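Local coordinates for protein Rio2 kinase (Chaetomium thermophilum, PDB 4GYI) that probably phosphorylates serine and threonine residues as a magnesium-dependent RIO-type atypical kinase, binds ADP, and acts as an ATPase on the maturing pre-40S ribosomal subunit, at residues D16-T21 / A42-G47; Y84-T89 / R185-M190; K168-E173 / K313-A318. All coordinates share one frame; numbering follows the deposited sequence.

Contact 1 of 3, residues D16-T21 / A42-G47; sequences DWRVLT and ARLRGG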
loop_
_atom_site.group_PDB
_atom_site.type_symbol
_atom_site.label_atom_id
_atom_site.label_comp_id
_atom_site.label_asym_id
_atom_site.label_seq_id
_atom_site.Cartn_x
_atom_site.Cartn_y
_atom_site.Cartn_z
ATOM N N ASP A 16 -22.368 14.286 9.800
ATOM C CA ASP A 16 -21.951 14.092 8.412
ATOM C C ASP A 16 -21.088 12.845 8.368
ATOM O O ASP A 16 -21.211 12.010 7.464
ATOM C CB ASP A 16 -21.183 15.286 7.868
ATOM C CG ASP A 16 -22.084 16.452 7.546
ATOM O OD1 ASP A 16 -23.298 16.225 7.378
ATOM O OD2 ASP A 16 -21.580 17.591 7.465
ATOM N N TRP A 17 -20.227 12.719 9.370
ATOM C CA TRP A 17 -19.407 11.526 9.526
ATOM C C TRP A 17 -20.233 10.261 9.773
ATOM O O TRP A 17 -19.969 9.210 9.190
ATOM C CB TRP A 17 -18.370 11.743 10.623
ATOM C CG TRP A 17 -17.303 12.698 10.186
ATOM C CD1 TRP A 17 -17.121 13.979 10.607
ATOM C CD2 TRP A 17 -16.310 12.458 9.182
ATOM N NE1 TRP A 17 -16.052 14.544 9.954
ATOM C CE2 TRP A 17 -15.533 13.627 9.077
ATOM C CE3 TRP A 17 -15.989 11.356 8.377
ATOM C CZ2 TRP A 17 -14.452 13.728 8.196
ATOM C CZ3 TRP A 17 -14.915 11.456 7.505
ATOM C CH2 TRP A 17 -14.160 12.630 7.422
ATOM N N ARG A 18 -21.245 10.378 10.618
ATOM C CA ARG A 18 -22.096 9.252 10.976
ATOM C C ARG A 18 -22.862 8.697 9.768
ATOM O O ARG A 18 -23.011 7.488 9.619
ATOM C CB ARG A 18 -23.066 9.686 12.077
ATOM C CG ARG A 18 -23.775 8.541 12.762
ATOM C CD ARG A 18 -24.672 9.028 13.909
ATOM N NE ARG A 18 -25.163 7.898 14.690
ATOM C CZ ARG A 18 -24.514 7.379 15.728
ATOM N NH1 ARG A 18 -23.362 7.913 16.117
ATOM N NH2 ARG A 18 -25.019 6.340 16.384
ATOM N N VAL A 19 -23.346 9.593 8.914
ATOM C CA VAL A 19 -24.046 9.208 7.693
ATOM C C VAL A 19 -23.075 8.616 6.659
ATOM O O VAL A 19 -23.372 7.595 6.029
ATOM C CB VAL A 19 -24.819 10.411 7.099
ATOM C CG1 VAL A 19 -25.414 10.066 5.746
ATOM C CG2 VAL A 19 -25.917 10.837 8.049
ATOM N N LEU A 20 -21.916 9.254 6.495
ATOM C CA LEU A 20 -20.870 8.710 5.649
ATOM C C LEU A 20 -20.519 7.294 6.106
ATOM O O LEU A 20 -20.458 6.369 5.297
ATOM C CB LEU A 20 -19.625 9.609 5.656
ATOM C CG LEU A 20 -18.569 9.258 4.607
ATOM C CD1 LEU A 20 -19.211 9.263 3.220
ATOM C CD2 LEU A 20 -17.333 10.218 4.658
ATOM N N THR A 21 -20.306 7.124 7.404
ATOM C CA THR A 21 -19.982 5.813 7.963
ATOM C C THR A 21 -21.111 4.808 7.731
ATOM O O THR A 21 -20.868 3.632 7.451
ATOM C CB THR A 21 -19.714 5.918 9.474
ATOM O OG1 THR A 21 -18.619 6.819 9.705
ATOM C CG2 THR A 21 -19.387 4.549 10.066
ATOM N N ALA A 42 -27.792 4.884 10.164
ATOM C CA ALA A 42 -27.328 6.148 10.755
ATOM C C ALA A 42 -28.023 6.548 12.059
ATOM O O ALA A 42 -27.615 7.527 12.703
ATOM C CB ALA A 42 -27.438 7.289 9.744
ATOM N N ARG A 43 -29.067 5.812 12.438
ATOM C CA ARG A 43 -29.857 6.166 13.620
ATOM C C ARG A 43 -28.997 6.272 14.885
ATOM O O ARG A 43 -28.444 5.283 15.372
ATOM C CB ARG A 43 -31.057 5.222 13.806
ATOM C CG ARG A 43 -32.392 5.864 13.407
ATOM C CD ARG A 43 -33.474 4.846 13.031
ATOM N NE ARG A 43 -33.679 3.840 14.067
ATOM C CZ ARG A 43 -34.110 2.604 13.830
ATOM N NH1 ARG A 43 -34.375 2.214 12.588
ATOM N NH2 ARG A 43 -34.272 1.750 14.835
ATOM N N LEU A 44 -28.881 7.502 15.381
ATOM C CA LEU A 44 -28.051 7.830 16.534
ATOM C C LEU A 44 -28.544 7.113 17.789
ATOM O O LEU A 44 -27.879 6.206 18.296
ATOM C CB LEU A 44 -28.036 9.350 16.739
ATOM C CG LEU A 44 -27.446 9.966 18.012
ATOM C CD1 LEU A 44 -25.950 9.779 18.070
ATOM C CD2 LEU A 44 -27.807 11.448 18.114
ATOM N N ARG A 45 -29.717 7.524 18.271
ATOM C CA ARG A 45 -30.340 6.944 19.463
ATOM C C ARG A 45 -31.448 5.873 19.253
ATOM O O ARG A 45 -31.466 4.882 19.986
ATOM C CB ARG A 45 -30.831 8.054 20.404
ATOM C CG ARG A 45 -31.457 7.561 21.704
ATOM C CD ARG A 45 -30.479 6.793 22.579
ATOM N NE ARG A 45 -31.080 6.404 23.855
ATOM C CZ ARG A 45 -31.861 5.340 24.022
ATOM N NH1 ARG A 45 -32.151 4.556 22.992
ATOM N NH2 ARG A 45 -32.362 5.064 25.220
ATOM N N GLY A 46 -32.376 6.034 18.302
ATOM C CA GLY A 46 -32.503 7.171 17.406
ATOM C C GLY A 46 -33.643 6.931 16.435
ATOM O O GLY A 46 -34.140 5.814 16.329
ATOM N N GLY A 47 -34.066 7.975 15.732
ATOM C CA GLY A 47 -33.465 9.287 15.859
ATOM C C GLY A 47 -32.478 9.531 14.739
ATOM O O GLY A 47 -31.290 9.239 14.882
#
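Arg18, reaching out from helix 14-26, carries the polar side of this contact by grasping the chain that follows helix 35-42, at Ala42. The one hydrogen bond between the segments runs from Arg18 NE to Ala42 O at 3.2 Å, with an N-H...O angle of 141°. Ala42 O lies in the plane of the guanidinium, only 4° out of it, but the nitrogen sits above the carbonyl plane, so the bond is aligned on the donor side and tilted on the acceptor side. Arg43 O also lies at the guanidinium edge, 3.7 Å from Arg18 NH2. The arginine gets there by an extended chain: CG is anti to the backbone N (chi1 -166°), and the methylenes run straight on to NE. Glu15 forms a long, weak ion pair with the same NE.

Among the apolar contacts, Leu44 CD1 sits over the centre of one guanidinium face, 3.6 Å from Arg18 CZ, and the two side chains cross at about a right angle. The flat group therefore has a carbonyl oxygen at its edge and a methyl on its face, which probably limits its rotation. Deeper in, Val19 CG2 meets Ala42 CB at 4.2 Å, where the CA atoms of these residues approach to 5.4 Å; Val19 also packs against Val51, Ser54 and Leu58 of helix 51-60.

Both segments belong to the Rio2 N-terminal family region, and a helix side chain holding the linker between two further helices is consistent with its helix-turn-helix class, a winged-helix domain in Rio2 kinases.

Contact 2 of 3, residues Y84-T89 / R185-M190; sequences YLALHT and RHTIVM
The junction between the N-terminal winged-helix domain and the N-lobe sheet of the RIO kinase domain is made here, where helix 79-92 lies against the turn that leads into strand 187-191. Arg185, in that turn, makes the hydrogen bond between the two segments: NH1 donates to Thr89 OG1 at 2.8 Å, with an N-H...O angle of 151° and the hydroxyl 12° out of the guanidinium plane. The side chain, extended from CG to NE, crosses the helix face, passing Ala86 and Leu85 to reach Thr89. Leu85 CB lies over one guanidinium face, offset toward the rim and 3.7 Å from Arg185 CZ. Leu85 O is 3.3 Å from Arg185 NH1, but over the face, where the angle is too poor for a bond. Beyond the two segments, Arg185 NE forms a salt bridge with Glu24 of helix 14-26. Replacing Arg185 by an alanine removes the guanidinium and would probably leave Glu24 without this salt bridge and Thr89 OG1 without this donor, with a gap beside Leu85.

Ala86 CB touches Thr187 CG2 at 3.6 Å and His186 CE1 at 4.1 Å. The polar ends of both neighbours turn to the same helix: His186 NE2 bonds to Asp83, and Thr187 OG1 to His90. A chi1 of 73° puts Thr187 OG1 between the backbone N and the carbonyl carbon, and CG2 anti to the carbonyl carbon, where it meets Ala86 CB.

Met190 of the same strand touches ADP, and the contact is that of an accessory winged-helix domain docked on the N-lobe sheet.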
loop_
_atom_site.group_PDB
_atom_site.type_symbol
_atom_site.label_atom_id
_atom_site.label_comp_id
_atom_site.label_asym_id
_atom_site.label_seq_id
_atom_site.Cartn_x
_atom_site.Cartn_y
_atom_site.Cartn_z
ATOM N N TYR A 84 -11.685 9.757 2.945
ATOM C CA TYR A 84 -12.086 10.589 4.085
ATOM C C TYR A 84 -12.319 9.743 5.332
ATOM O O TYR A 84 -11.842 10.080 6.410
ATOM C CB TYR A 84 -13.346 11.397 3.769
ATOM C CG TYR A 84 -13.090 12.757 3.155
ATOM C CD1 TYR A 84 -13.754 13.890 3.623
ATOM C CD2 TYR A 84 -12.197 12.911 2.104
ATOM C CE1 TYR A 84 -13.541 15.134 3.052
ATOM C CE2 TYR A 84 -11.970 14.153 1.534
ATOM C CZ TYR A 84 -12.646 15.257 2.010
ATOM O OH TYR A 84 -12.417 16.485 1.436
ATOM N N LEU A 85 -13.040 8.634 5.171
ATOM C CA LEU A 85 -13.288 7.730 6.288
ATOM C C LEU A 85 -11.989 7.193 6.872
ATOM O O LEU A 85 -11.846 7.119 8.084
ATOM C CB LEU A 85 -14.188 6.571 5.865
ATOM C CG LEU A 85 -15.657 6.939 5.705
ATOM C CD1 LEU A 85 -16.417 5.814 5.031
ATOM C CD2 LEU A 85 -16.272 7.273 7.068
ATOM N N ALA A 86 -11.046 6.822 6.007
ATOM C CA ALA A 86 -9.740 6.366 6.476
ATOM C C ALA A 86 -9.025 7.450 7.274
ATOM O O ALA A 86 -8.493 7.185 8.335
ATOM C CB ALA A 86 -8.865 5.917 5.301
ATOM N N LEU A 87 -8.991 8.667 6.739
ATOM C CA LEU A 87 -8.324 9.779 7.415
ATOM C C LEU A 87 -8.947 10.071 8.776
ATOM O O LEU A 87 -8.245 10.335 9.748
ATOM C CB LEU A 87 -8.371 11.046 6.564
ATOM C CG LEU A 87 -7.280 11.216 5.510
ATOM C CD1 LEU A 87 -7.591 12.411 4.625
ATOM C CD2 LEU A 87 -5.927 11.383 6.190
ATOM N N HIS A 88 -10.272 10.025 8.825
ATOM C CA HIS A 88 -11.018 10.269 10.051
ATOM C C HIS A 88 -10.611 9.273 11.135
ATOM O O HIS A 88 -10.398 9.630 12.300
ATOM C CB HIS A 88 -12.509 10.148 9.757
ATOM C CG HIS A 88 -13.378 10.734 10.819
ATOM N ND1 HIS A 88 -13.414 12.086 11.086
ATOM C CD2 HIS A 88 -14.234 10.153 11.690
ATOM C CE1 HIS A 88 -14.260 12.314 12.072
ATOM N NE2 HIS A 88 -14.773 11.159 12.455
ATOM N N THR A 89 -10.492 8.014 10.735
ATOM C CA THR A 89 -10.070 6.968 11.646
ATOM C C THR A 89 -8.644 7.230 12.132
ATOM O O THR A 89 -8.364 7.108 13.326
ATOM C CB THR A 89 -10.182 5.587 10.979
ATOM O OG1 THR A 89 -11.557 5.318 10.706
ATOM C CG2 THR A 89 -9.629 4.483 11.869
ATOM N N ARG A 185 -8.633 0.540 6.455
ATOM C CA ARG A 185 -9.198 0.334 5.126
ATOM C C ARG A 185 -8.088 0.130 4.071
ATOM O O ARG A 185 -7.275 -0.793 4.185
ATOM C CB ARG A 185 -10.140 1.492 4.770
ATOM C CG ARG A 185 -11.321 1.592 5.709
ATOM C CD ARG A 185 -11.920 2.982 5.689
ATOM N NE ARG A 185 -13.149 3.096 6.477
ATOM C CZ ARG A 185 -13.198 3.526 7.738
ATOM N NH1 ARG A 185 -12.089 3.866 8.383
ATOM N NH2 ARG A 185 -14.353 3.607 8.350
ATOM N N HIS A 186 -8.027 1.014 3.078
ATOM C CA HIS A 186 -7.020 0.911 2.015
ATOM C C HIS A 186 -5.732 1.704 2.297
ATOM O O HIS A 186 -4.955 1.993 1.376
ATOM C CB HIS A 186 -7.608 1.361 0.672
ATOM C CG HIS A 186 -8.139 2.769 0.667
ATOM N ND1 HIS A 186 -8.828 3.317 1.730
ATOM C CD2 HIS A 186 -8.108 3.728 -0.288
ATOM C CE1 HIS A 186 -9.195 4.551 1.432
ATOM N NE2 HIS A 186 -8.763 4.831 0.218
ATOM N N THR A 187 -5.499 2.065 3.552
ATOM C CA THR A 187 -4.415 3.002 3.835
ATOM C C THR A 187 -3.443 2.480 4.869
ATOM O O THR A 187 -3.804 1.668 5.718
ATOM C CB THR A 187 -4.948 4.392 4.287
ATOM O OG1 THR A 187 -5.471 4.303 5.622
ATOM C CG2 THR A 187 -6.034 4.863 3.359
ATOM N N ILE A 188 -2.202 2.947 4.799
ATOM C CA ILE A 188 -1.244 2.613 5.833
ATOM C C ILE A 188 -0.539 3.875 6.235
ATOM O O ILE A 188 -0.213 4.685 5.372
ATOM C CB ILE A 188 -0.173 1.632 5.338
ATOM C CG1 ILE A 188 -0.799 0.274 5.009
ATOM C CG2 ILE A 188 0.933 1.459 6.399
ATOM C CD1 ILE A 188 0.212 -0.741 4.506
ATOM N N VAL A 189 -0.321 4.047 7.536
ATOM C CA VAL A 189 0.530 5.115 8.022
ATOM C C VAL A 189 1.821 4.458 8.444
ATOM O O VAL A 189 1.798 3.489 9.181
ATOM C CB VAL A 189 -0.092 5.869 9.223
ATOM C CG1 VAL A 189 0.902 6.873 9.785
ATOM C CG2 VAL A 189 -1.361 6.584 8.805
ATOM N N MET A 190 2.954 4.952 7.953
ATOM C CA MET A 190 4.221 4.341 8.306
ATOM C C MET A 190 5.273 5.436 8.499
ATOM O O MET A 190 5.063 6.579 8.089
ATOM C CB MET A 190 4.657 3.391 7.188
ATOM C CG MET A 190 5.124 4.128 5.938
ATOM S SD MET A 190 5.472 3.062 4.532
ATOM C CE MET A 190 3.848 2.829 3.843
#

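Contact 3 of 3, residues K168-E173 / K313-A318; sequences KALYEE and KRLDAA
Leu315 is the apolar centre of this contact, pushed against the last turns of helix 149-172. On its tight side the CD1 methyl lies 3.6 Å from Leu170 CD2, and the CD2 methyl is equally close to Glu173 CG, at 3.6 Å. With CG of the leucine anti to the carbonyl carbon (chi1 -59°), both methyls reach Glu173 CG and CD1 also meets Leu170, while Ala169 CB stands 4.2 Å from Leu315 CD2. Ala318 extends the patch, its CB meeting Ala169 CB at 3.9 Å. Leu170 and Leu315 both also touch Leu226 of strand 226-227.

The other side is looser and more polar in make-up. Glu173 bends at chi2 (-52°), so its CG methylene packs on Leu315 and its carboxylate turns toward Lys313. What it meets there is the aliphatic part: Glu173 OE1 lies 3.8 Å from Lys313 CD, the two chains crossing at about a right angle. Lys313 bends at chi4, and its NZ remains 6.0 Å from Glu173 OE1, too far for a salt bridge. The loop has a firmer hold elsewhere, for Arg314 grips Asp316 side-on with NE and NH2, and the same NH2 pairs with Asp266.

Between the two segments, then, the chemistry is van der Waals contact among methyls and methylenes; the Glu173-Lys313 charges can probably add only a diffuse attraction, and directional bonding of the loop comes from its own salt bridge and from outside partners.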
loop_
_atom_site.group_PDB
_atom_site.type_symbol
_atom_site.label_atom_id
_atom_site.label_comp_id
_atom_site.label_asym_id
_atom_site.label_seq_id
_atom_site.Cartn_x
_atom_site.Cartn_y
_atom_site.Cartn_z
ATOM N N LYS A 168 4.915 -5.368 9.403
ATOM C CA LYS A 168 5.083 -5.736 10.805
ATOM C C LYS A 168 6.022 -6.928 10.988
ATOM O O LYS A 168 6.947 -6.882 11.811
ATOM C CB LYS A 168 3.745 -6.070 11.474
ATOM C CG LYS A 168 2.927 -4.879 11.925
ATOM C CD LYS A 168 1.759 -5.331 12.783
ATOM C CE LYS A 168 2.247 -6.067 14.034
ATOM N NZ LYS A 168 1.181 -6.834 14.766
ATOM N N ALA A 169 5.771 -8.006 10.254
ATOM C CA ALA A 169 6.588 -9.212 10.406
ATOM C C ALA A 169 8.043 -8.888 10.099
ATOM O O ALA A 169 8.946 -9.296 10.819
ATOM C CB ALA A 169 6.084 -10.350 9.483
ATOM N N LEU A 170 8.268 -8.124 9.037
ATOM C CA LEU A 170 9.628 -7.867 8.592
ATOM C C LEU A 170 10.311 -6.927 9.559
ATOM O O LEU A 170 11.477 -7.103 9.893
ATOM C CB LEU A 170 9.633 -7.275 7.180
ATOM C CG LEU A 170 9.232 -8.278 6.105
ATOM C CD1 LEU A 170 8.939 -7.579 4.799
ATOM C CD2 LEU A 170 10.341 -9.312 5.934
ATOM N N TYR A 171 9.577 -5.919 10.002
ATOM C CA TYR A 171 10.129 -4.942 10.929
ATOM C C TYR A 171 10.547 -5.606 12.247
ATOM O O TYR A 171 11.611 -5.312 12.788
ATOM C CB TYR A 171 9.117 -3.833 11.196
ATOM C CG TYR A 171 9.646 -2.749 12.099
ATOM C CD1 TYR A 171 10.467 -1.751 11.603
ATOM C CD2 TYR A 171 9.326 -2.726 13.453
ATOM C CE1 TYR A 171 10.966 -0.759 12.425
ATOM C CE2 TYR A 171 9.818 -1.732 14.284
ATOM C CZ TYR A 171 10.639 -0.752 13.761
ATOM O OH TYR A 171 11.129 0.247 14.576
ATOM N N GLU A 172 9.719 -6.512 12.749
ATOM C CA GLU A 172 10.010 -7.184 14.020
ATOM C C GLU A 172 11.156 -8.198 13.908
ATOM O O GLU A 172 11.899 -8.411 14.863
ATOM C CB GLU A 172 8.742 -7.809 14.599
ATOM C CG GLU A 172 7.760 -6.769 15.142
ATOM C CD GLU A 172 6.319 -7.275 15.202
ATOM O OE1 GLU A 172 6.024 -8.337 14.601
ATOM O OE2 GLU A 172 5.477 -6.601 15.842
ATOM N N GLU A 173 11.327 -8.797 12.736
ATOM C CA GLU A 173 12.472 -9.674 12.518
ATOM C C GLU A 173 13.810 -8.956 12.360
ATOM O O GLU A 173 14.851 -9.604 12.283
ATOM C CB GLU A 173 12.237 -10.583 11.318
ATOM C CG GLU A 173 11.241 -11.662 11.597
ATOM C CD GLU A 173 11.586 -12.428 12.856
ATOM O OE1 GLU A 173 10.876 -12.239 13.869
ATOM O OE2 GLU A 173 12.568 -13.204 12.830
ATOM N N LYS A 313 12.443 -17.795 11.259
ATOM C CA LYS A 313 11.003 -17.745 11.401
ATOM C C LYS A 313 10.359 -17.563 10.025
ATOM O O LYS A 313 10.806 -16.739 9.230
ATOM C CB LYS A 313 10.620 -16.588 12.324
ATOM C CG LYS A 313 9.180 -16.626 12.774
ATOM C CD LYS A 313 8.797 -15.411 13.602
ATOM C CE LYS A 313 7.389 -15.574 14.180
ATOM N NZ LYS A 313 6.425 -16.167 13.194
ATOM N N ARG A 314 9.318 -18.339 9.742
ATOM C CA ARG A 314 8.629 -18.253 8.457
ATOM C C ARG A 314 7.678 -17.072 8.466
ATOM O O ARG A 314 6.597 -17.147 9.054
ATOM C CB ARG A 314 7.834 -19.534 8.189
ATOM C CG ARG A 314 8.671 -20.789 8.034
ATOM C CD ARG A 314 9.291 -20.883 6.645
ATOM N NE ARG A 314 8.280 -20.884 5.586
ATOM C CZ ARG A 314 7.838 -21.971 4.957
ATOM N NH1 ARG A 314 8.320 -23.173 5.265
ATOM N NH2 ARG A 314 6.915 -21.854 4.008
ATOM N N LEU A 315 8.070 -15.985 7.806
ATOM C CA LEU A 315 7.275 -14.757 7.822
ATOM C C LEU A 315 6.075 -14.833 6.896
ATOM O O LEU A 315 5.157 -14.014 6.991
ATOM C CB LEU A 315 8.139 -13.555 7.451
ATOM C CG LEU A 315 9.320 -13.386 8.405
ATOM C CD1 LEU A 315 9.990 -12.034 8.237
ATOM C CD2 LEU A 315 8.811 -13.560 9.819
ATOM N N ASP A 316 6.075 -15.829 6.013
ATOM C CA ASP A 316 5.011 -15.977 5.025
ATOM C C ASP A 316 3.728 -16.539 5.628
ATOM O O ASP A 316 2.840 -17.003 4.911
ATOM C CB ASP A 316 5.482 -16.848 3.859
ATOM C CG ASP A 316 6.136 -18.139 4.319
ATOM O OD1 ASP A 316 6.621 -18.178 5.472
ATOM O OD2 ASP A 316 6.172 -19.105 3.525
ATOM N N ALA A 317 3.644 -16.496 6.953
ATOM C CA ALA A 317 2.463 -16.948 7.670
ATOM C C ALA A 317 1.820 -15.784 8.414
ATOM O O ALA A 317 0.857 -15.973 9.157
ATOM C CB ALA A 317 2.828 -18.058 8.632
ATOM N N ALA A 318 2.359 -14.581 8.205
ATOM C CA ALA A 318 1.848 -13.372 8.849
ATOM C C ALA A 318 0.431 -13.060 8.380
ATOM O O ALA A 318 -0.355 -12.428 9.085
ATOM C CB ALA A 318 2.773 -12.190 8.576
#

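How the contacts relate
Contacts 1 and 2 come in series along the chain and adjoin in space, their centres about 20 Å apart. Helices 14-26 and 79-92 join them directly: Trp17 of contact 1 stacks on His88 of contact 2, and Leu20 CD2 lies 3.8 Å from Leu85 CG. By setting helix 79-92 against strand 187-191, contact 2 links the N-terminal domain to the five-stranded antiparallel sheet of the kinase domain. Contact 3 is about 23 Å from contact 2 between centres and about 39 Å from contact 1, and touches neither. Its segments alternate with those of contact 2, yet helix 149-172 connects both, since Met190 packs on Met167. The series therefore runs from the outlying domain past the ADP site to the loop between helices 300-304 and 326-341.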